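Local coordinates for protein aldo-keto reductase family 1 member C1 (Caenorhabditis elegans, PDB 1QWK) that probably reduces aldehydes such as aldoses with NADPH as an aldo-keto reductase, at residues L178-K192 with V248-I260. Sequence-based numbering, arbitrary orientation.
Sequences LHLYFPQHDHVDFCK and VLLRYALDRGCAI
Arg256 reaches across to Pro183 and joins two outer parts of the TIM barrel typical of aldo-keto reductases. One is the loop that leads from strand 173-177 into helix 185-193. The other is the end of helix 245-255 and its turn into strand 259-261. The Arg256 chain bends twice (chi2 -75°, chi3 -51°), which turns its guanidinium end-on to the loop. NH1 and NH2 both donate to Pro183 O, each at 3.0 Å. NH1 lies in the carbonyl plane on a lone pair, whereas NH2 sits above that plane. The His185 ring crosses this group with its plane tilted 40° from the guanidinium, and ND1 lies over one guanidinium face, 3.6 Å from Arg256 NH2. Val188 CG2 also packs against NH2. A leucine in place of Arg256 would probably leave Pro183 O without its two donors and the His185 ring freer to turn.

The Tyr252 ring is sandwiched. Arg256 CG lies over one face and Leu180 CD1 over the other, the latter a CH-pi contact 4.0 Å from the ring centroid. Tyr252 OH bonds to Glu290 and accepts a weak bond from Arg256 NH1. Deeper in, Leu178 CD1 meets Cys258 SG at 3.8 Å. Gly257, with positive phi, is the first residue to leave the helical backbone, in a Schellman motif, and a water bridges its O to Lys192 NZ, 2.7 Å from that nitrogen.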
loop_
_atom_site.group_PDB
_atom_site.type_symbol
_atom_site.label_atom_id
_atom_site.label_comp_id
_atom_site.label_asym_id
_atom_site.label_seq_id
_atom_site.Cartn_x
_atom_site.Cartn_y
_atom_site.Cartn_z
ATOM N N LEU A 178 1.075 -6.959 -4.602
ATOM C CA LEU A 178 0.107 -7.597 -5.478
ATOM C C LEU A 178 0.091 -6.913 -6.835
ATOM O O LEU A 178 -0.152 -5.713 -6.943
ATOM C CB LEU A 178 -1.299 -7.562 -4.858
ATOM C CG LEU A 178 -2.379 -8.433 -5.520
ATOM C CD1 LEU A 178 -3.497 -8.700 -4.520
ATOM C CD2 LEU A 178 -2.922 -7.760 -6.781
ATOM N N HIS A 179 0.376 -7.692 -7.869
ATOM C CA HIS A 179 0.382 -7.198 -9.237
ATOM C C HIS A 179 0.200 -8.398 -10.154
ATOM O O HIS A 179 0.182 -9.533 -9.684
ATOM C CB HIS A 179 1.679 -6.432 -9.560
ATOM C CG HIS A 179 2.936 -7.143 -9.161
ATOM N ND1 HIS A 179 3.371 -7.207 -7.855
ATOM C CD2 HIS A 179 3.871 -7.787 -9.900
ATOM C CE1 HIS A 179 4.523 -7.855 -7.808
ATOM N NE2 HIS A 179 4.848 -8.217 -9.035
ATOM N N LEU A 180 0.042 -8.157 -11.451
ATOM C CA LEU A 180 -0.188 -9.253 -12.389
ATOM C C LEU A 180 0.786 -10.414 -12.261
ATOM O O LEU A 180 0.374 -11.577 -12.284
ATOM C CB LEU A 180 -0.169 -8.741 -13.828
ATOM C CG LEU A 180 -0.503 -9.802 -14.888
ATOM C CD1 LEU A 180 -1.878 -10.402 -14.613
ATOM C CD2 LEU A 180 -0.462 -9.158 -16.265
ATOM N N TYR A 181 2.071 -10.102 -12.123
ATOM C CA TYR A 181 3.087 -11.139 -12.004
ATOM C C TYR A 181 3.337 -11.639 -10.573
ATOM O O TYR A 181 4.405 -12.154 -10.259
ATOM C CB TYR A 181 4.384 -10.668 -12.676
ATOM C CG TYR A 181 4.361 -10.795 -14.195
ATOM C CD1 TYR A 181 3.179 -11.110 -14.876
ATOM C CD2 TYR A 181 5.525 -10.621 -14.947
ATOM C CE1 TYR A 181 3.160 -11.251 -16.267
ATOM C CE2 TYR A 181 5.516 -10.760 -16.338
ATOM C CZ TYR A 181 4.332 -11.077 -16.989
ATOM O OH TYR A 181 4.319 -11.233 -18.356
ATOM N N PHE A 182 2.328 -11.471 -9.717
ATOM C CA PHE A 182 2.333 -11.946 -8.326
ATOM C C PHE A 182 0.911 -11.672 -7.831
ATOM O O PHE A 182 0.689 -10.839 -6.940
ATOM C CB PHE A 182 3.355 -11.205 -7.457
ATOM C CG PHE A 182 3.621 -11.893 -6.144
ATOM C CD1 PHE A 182 4.109 -13.203 -6.117
ATOM C CD2 PHE A 182 3.339 -11.260 -4.938
ATOM C CE1 PHE A 182 4.309 -13.868 -4.907
ATOM C CE2 PHE A 182 3.537 -11.914 -3.720
ATOM C CZ PHE A 182 4.021 -13.225 -3.700
ATOM N N PRO A 183 -0.070 -12.379 -8.422
ATOM C CA PRO A 183 -1.516 -12.328 -8.183
ATOM C C PRO A 183 -2.045 -12.488 -6.768
ATOM O O PRO A 183 -3.096 -11.939 -6.440
ATOM C CB PRO A 183 -2.063 -13.427 -9.095
ATOM C CG PRO A 183 -1.059 -13.563 -10.145
ATOM C CD PRO A 183 0.237 -13.445 -9.394
ATOM N N GLN A 184 -1.346 -13.263 -5.945
ATOM C CA GLN A 184 -1.783 -13.497 -4.573
ATOM C C GLN A 184 -3.239 -13.988 -4.525
ATOM O O GLN A 184 -4.047 -13.493 -3.737
ATOM C CB GLN A 184 -1.637 -12.207 -3.759
ATOM C CG GLN A 184 -0.189 -11.742 -3.607
ATOM C CD GLN A 184 0.381 -12.027 -2.230
ATOM O OE1 GLN A 184 0.249 -13.133 -1.700
ATOM N NE2 GLN A 184 1.034 -11.029 -1.647
ATOM N N HIS A 185 -3.574 -14.963 -5.367
ATOM C CA HIS A 185 -4.934 -15.495 -5.392
ATOM C C HIS A 185 -5.357 -16.050 -4.035
ATOM O O HIS A 185 -6.466 -15.790 -3.566
ATOM C CB HIS A 185 -5.063 -16.598 -6.448
ATOM C CG HIS A 185 -4.900 -16.110 -7.852
ATOM N ND1 HIS A 185 -5.780 -15.228 -8.441
ATOM C CD2 HIS A 185 -3.949 -16.368 -8.780
ATOM C CE1 HIS A 185 -5.376 -14.962 -9.671
ATOM N NE2 HIS A 185 -4.268 -15.642 -9.901
ATOM N N ASP A 186 -4.468 -16.810 -3.405
ATOM C CA ASP A 186 -4.753 -17.414 -2.107
ATOM C C ASP A 186 -5.018 -16.374 -1.019
ATOM O O ASP A 186 -5.974 -16.498 -0.255
ATOM C CB ASP A 186 -3.591 -18.316 -1.681
ATOM C CG ASP A 186 -3.897 -19.110 -0.424
ATOM O OD1 ASP A 186 -4.845 -19.925 -0.448
ATOM O OD2 ASP A 186 -3.194 -18.921 0.590
ATOM N N HIS A 187 -4.175 -15.349 -0.948
ATOM C CA HIS A 187 -4.348 -14.321 0.074
ATOM C C HIS A 187 -5.644 -13.540 -0.109
ATOM O O HIS A 187 -6.382 -13.321 0.853
ATOM C CB HIS A 187 -3.164 -13.351 0.075
ATOM C CG HIS A 187 -3.212 -12.343 1.183
ATOM N ND1 HIS A 187 -3.130 -12.696 2.513
ATOM C CD2 HIS A 187 -3.320 -10.993 1.158
ATOM C CE1 HIS A 187 -3.182 -11.605 3.260
ATOM N NE2 HIS A 187 -3.297 -10.559 2.461
ATOM N N VAL A 188 -5.926 -13.128 -1.343
ATOM C CA VAL A 188 -7.142 -12.371 -1.622
ATOM C C VAL A 188 -8.382 -13.195 -1.290
ATOM O O VAL A 188 -9.333 -12.682 -0.708
ATOM C CB VAL A 188 -7.186 -11.913 -3.102
ATOM C CG1 VAL A 188 -8.505 -11.203 -3.400
ATOM C CG2 VAL A 188 -6.021 -10.981 -3.383
ATOM N N ASP A 189 -8.378 -14.473 -1.658
ATOM C CA ASP A 189 -9.525 -15.324 -1.352
ATOM C C ASP A 189 -9.691 -15.466 0.158
ATOM O O ASP A 189 -10.809 -15.450 0.668
ATOM C CB ASP A 189 -9.369 -16.695 -2.009
ATOM C CG ASP A 189 -9.535 -16.630 -3.516
ATOM O OD1 ASP A 189 -10.449 -15.915 -3.980
ATOM O OD2 ASP A 189 -8.765 -17.290 -4.241
ATOM N N PHE A 190 -8.573 -15.593 0.867
ATOM C CA PHE A 190 -8.601 -15.714 2.320
ATOM C C PHE A 190 -9.213 -14.456 2.937
ATOM O O PHE A 190 -10.088 -14.537 3.797
ATOM C CB PHE A 190 -7.184 -15.902 2.858
ATOM C CG PHE A 190 -7.083 -15.818 4.354
ATOM C CD1 PHE A 190 -7.414 -16.908 5.153
ATOM C CD2 PHE A 190 -6.670 -14.636 4.966
ATOM C CE1 PHE A 190 -7.317 -16.829 6.541
ATOM C CE2 PHE A 190 -6.571 -14.545 6.349
ATOM C CZ PHE A 190 -6.902 -15.641 7.141
ATOM N N CYS A 191 -8.743 -13.294 2.495
ATOM C CA CYS A 191 -9.242 -12.024 3.017
ATOM C C CYS A 191 -10.724 -11.818 2.723
ATOM O O CYS A 191 -11.465 -11.321 3.571
ATOM C CB CYS A 191 -8.426 -10.860 2.444
ATOM S SG CYS A 191 -6.735 -10.744 3.103
ATOM N N LYS A 192 -11.155 -12.198 1.525
ATOM C CA LYS A 192 -12.558 -12.055 1.158
ATOM C C LYS A 192 -13.423 -12.876 2.110
ATOM O O LYS A 192 -14.481 -12.424 2.551
ATOM C CB LYS A 192 -12.786 -12.514 -0.284
ATOM C CG LYS A 192 -12.240 -11.562 -1.335
ATOM C CD LYS A 192 -12.381 -12.149 -2.736
ATOM C CE LYS A 192 -11.967 -11.151 -3.814
ATOM N NZ LYS A 192 -12.901 -9.996 -3.919
ATOM N N VAL A 248 -3.848 -0.318 -17.358
ATOM C CA VAL A 248 -4.412 -1.659 -17.433
ATOM C C VAL A 248 -4.006 -2.467 -16.191
ATOM O O VAL A 248 -4.827 -3.183 -15.618
ATOM C CB VAL A 248 -3.947 -2.388 -18.718
ATOM C CG1 VAL A 248 -4.375 -3.850 -18.678
ATOM C CG2 VAL A 248 -4.554 -1.710 -19.944
ATOM N N LEU A 249 -2.748 -2.353 -15.770
ATOM C CA LEU A 249 -2.287 -3.075 -14.581
ATOM C C LEU A 249 -3.016 -2.602 -13.323
ATOM O O LEU A 249 -3.328 -3.399 -12.435
ATOM C CB LEU A 249 -0.779 -2.895 -14.394
ATOM C CG LEU A 249 0.110 -3.602 -15.420
ATOM C CD1 LEU A 249 1.566 -3.313 -15.098
ATOM C CD2 LEU A 249 -0.155 -5.107 -15.396
ATOM N N LEU A 250 -3.285 -1.303 -13.241
ATOM C CA LEU A 250 -3.993 -0.764 -12.088
ATOM C C LEU A 250 -5.444 -1.237 -12.096
ATOM O O LEU A 250 -5.976 -1.633 -11.058
ATOM C CB LEU A 250 -3.938 0.769 -12.091
ATOM C CG LEU A 250 -2.526 1.358 -11.979
ATOM C CD1 LEU A 250 -2.594 2.880 -12.017
ATOM C CD2 LEU A 250 -1.869 0.882 -10.684
ATOM N N ARG A 251 -6.078 -1.212 -13.268
ATOM C CA ARG A 251 -7.466 -1.647 -13.381
ATOM C C ARG A 251 -7.561 -3.136 -13.066
ATOM O O ARG A 251 -8.552 -3.600 -12.506
ATOM C CB ARG A 251 -8.014 -1.371 -14.789
ATOM C CG ARG A 251 -9.525 -1.535 -14.894
ATOM C CD ARG A 251 -10.264 -0.443 -14.120
ATOM N NE ARG A 251 -11.466 -0.960 -13.479
ATOM C CZ ARG A 251 -12.329 -0.228 -12.778
ATOM N NH1 ARG A 251 -12.135 1.072 -12.622
ATOM N NH2 ARG A 251 -13.382 -0.806 -12.212
ATOM N N TYR A 252 -6.521 -3.883 -13.425
ATOM C CA TYR A 252 -6.491 -5.314 -13.149
ATOM C C TYR A 252 -6.651 -5.531 -11.645
ATOM O O TYR A 252 -7.506 -6.298 -11.202
ATOM C CB TYR A 252 -5.161 -5.912 -13.610
ATOM C CG TYR A 252 -4.885 -7.281 -13.027
ATOM C CD1 TYR A 252 -5.524 -8.416 -13.525
ATOM C CD2 TYR A 252 -4.009 -7.434 -11.947
ATOM C CE1 TYR A 252 -5.300 -9.671 -12.960
ATOM C CE2 TYR A 252 -3.779 -8.682 -11.374
ATOM C CZ TYR A 252 -4.428 -9.793 -11.885
ATOM O OH TYR A 252 -4.206 -11.026 -11.316
ATOM N N ALA A 253 -5.821 -4.850 -10.860
ATOM C CA ALA A 253 -5.882 -4.986 -9.408
ATOM C C ALA A 253 -7.227 -4.520 -8.852
ATOM O O ALA A 253 -7.782 -5.143 -7.949
ATOM C CB ALA A 253 -4.745 -4.200 -8.761
ATOM N N LEU A 254 -7.750 -3.424 -9.388
ATOM C CA LEU A 254 -9.035 -2.911 -8.920
ATOM C C LEU A 254 -10.148 -3.922 -9.152
ATOM O O LEU A 254 -10.964 -4.174 -8.268
ATOM C CB LEU A 254 -9.380 -1.602 -9.631
ATOM C CG LEU A 254 -8.624 -0.364 -9.152
ATOM C CD1 LEU A 254 -8.921 0.813 -10.069
ATOM C CD2 LEU A 254 -9.041 -0.044 -7.716
ATOM N N ASP A 255 -10.180 -4.510 -10.342
ATOM C CA ASP A 255 -11.225 -5.466 -10.636
ATOM C C ASP A 255 -11.026 -6.832 -9.980
ATOM O O ASP A 255 -11.912 -7.692 -10.036
ATOM C CB ASP A 255 -11.435 -5.556 -12.149
ATOM C CG ASP A 255 -12.124 -4.313 -12.696
ATOM O OD1 ASP A 255 -12.998 -3.776 -11.983
ATOM O OD2 ASP A 255 -11.812 -3.862 -13.817
ATOM N N ARG A 256 -9.872 -7.017 -9.342
ATOM C CA ARG A 256 -9.583 -8.248 -8.598
ATOM C C ARG A 256 -10.237 -8.034 -7.223
ATOM O O ARG A 256 -10.325 -8.955 -6.405
ATOM C CB ARG A 256 -8.068 -8.444 -8.404
ATOM C CG ARG A 256 -7.288 -9.035 -9.591
ATOM C CD ARG A 256 -7.516 -10.540 -9.751
ATOM N NE ARG A 256 -7.294 -11.269 -8.500
ATOM C CZ ARG A 256 -6.109 -11.445 -7.920
ATOM N NH1 ARG A 256 -5.007 -10.952 -8.468
ATOM N NH2 ARG A 256 -6.031 -12.095 -6.767
ATOM N N GLY A 257 -10.677 -6.797 -6.980
ATOM C CA GLY A 257 -11.330 -6.451 -5.727
ATOM C C GLY A 257 -10.405 -5.837 -4.696
ATOM O O GLY A 257 -10.660 -5.938 -3.495
ATOM N N CYS A 258 -9.341 -5.184 -5.154
ATOM C CA CYS A 258 -8.374 -4.575 -4.244
ATOM C C CYS A 258 -8.279 -3.066 -4.380
ATOM O O CYS A 258 -8.712 -2.490 -5.377
ATOM C CB CYS A 258 -6.971 -5.134 -4.501
ATOM S SG CYS A 258 -6.824 -6.921 -4.448
ATOM N N ALA A 259 -7.716 -2.431 -3.359
ATOM C CA ALA A 259 -7.474 -0.999 -3.404
ATOM C C ALA A 259 -6.041 -0.962 -3.941
ATOM O O ALA A 259 -5.314 -1.957 -3.828
ATOM C CB ALA A 259 -7.541 -0.390 -2.010
ATOM N N ILE A 260 -5.626 0.159 -4.523
ATOM C CA ILE A 260 -4.279 0.260 -5.088
ATOM C C ILE A 260 -3.502 1.478 -4.602
ATOM O O ILE A 260 -4.087 2.502 -4.250
ATOM C CB ILE A 260 -4.326 0.302 -6.632
ATOM C CG1 ILE A 260 -5.157 1.497 -7.104
ATOM C CG2 ILE A 260 -4.902 -1.013 -7.166
ATOM C CD1 ILE A 260 -5.254 1.636 -8.631
HETATM O O HOH W 1 -1.078 -5.305 -11.515
HETATM O O HOH W 2 -8.245 -13.914 -5.729
HETATM O O HOH W 3 -11.651 -8.421 -2.079
#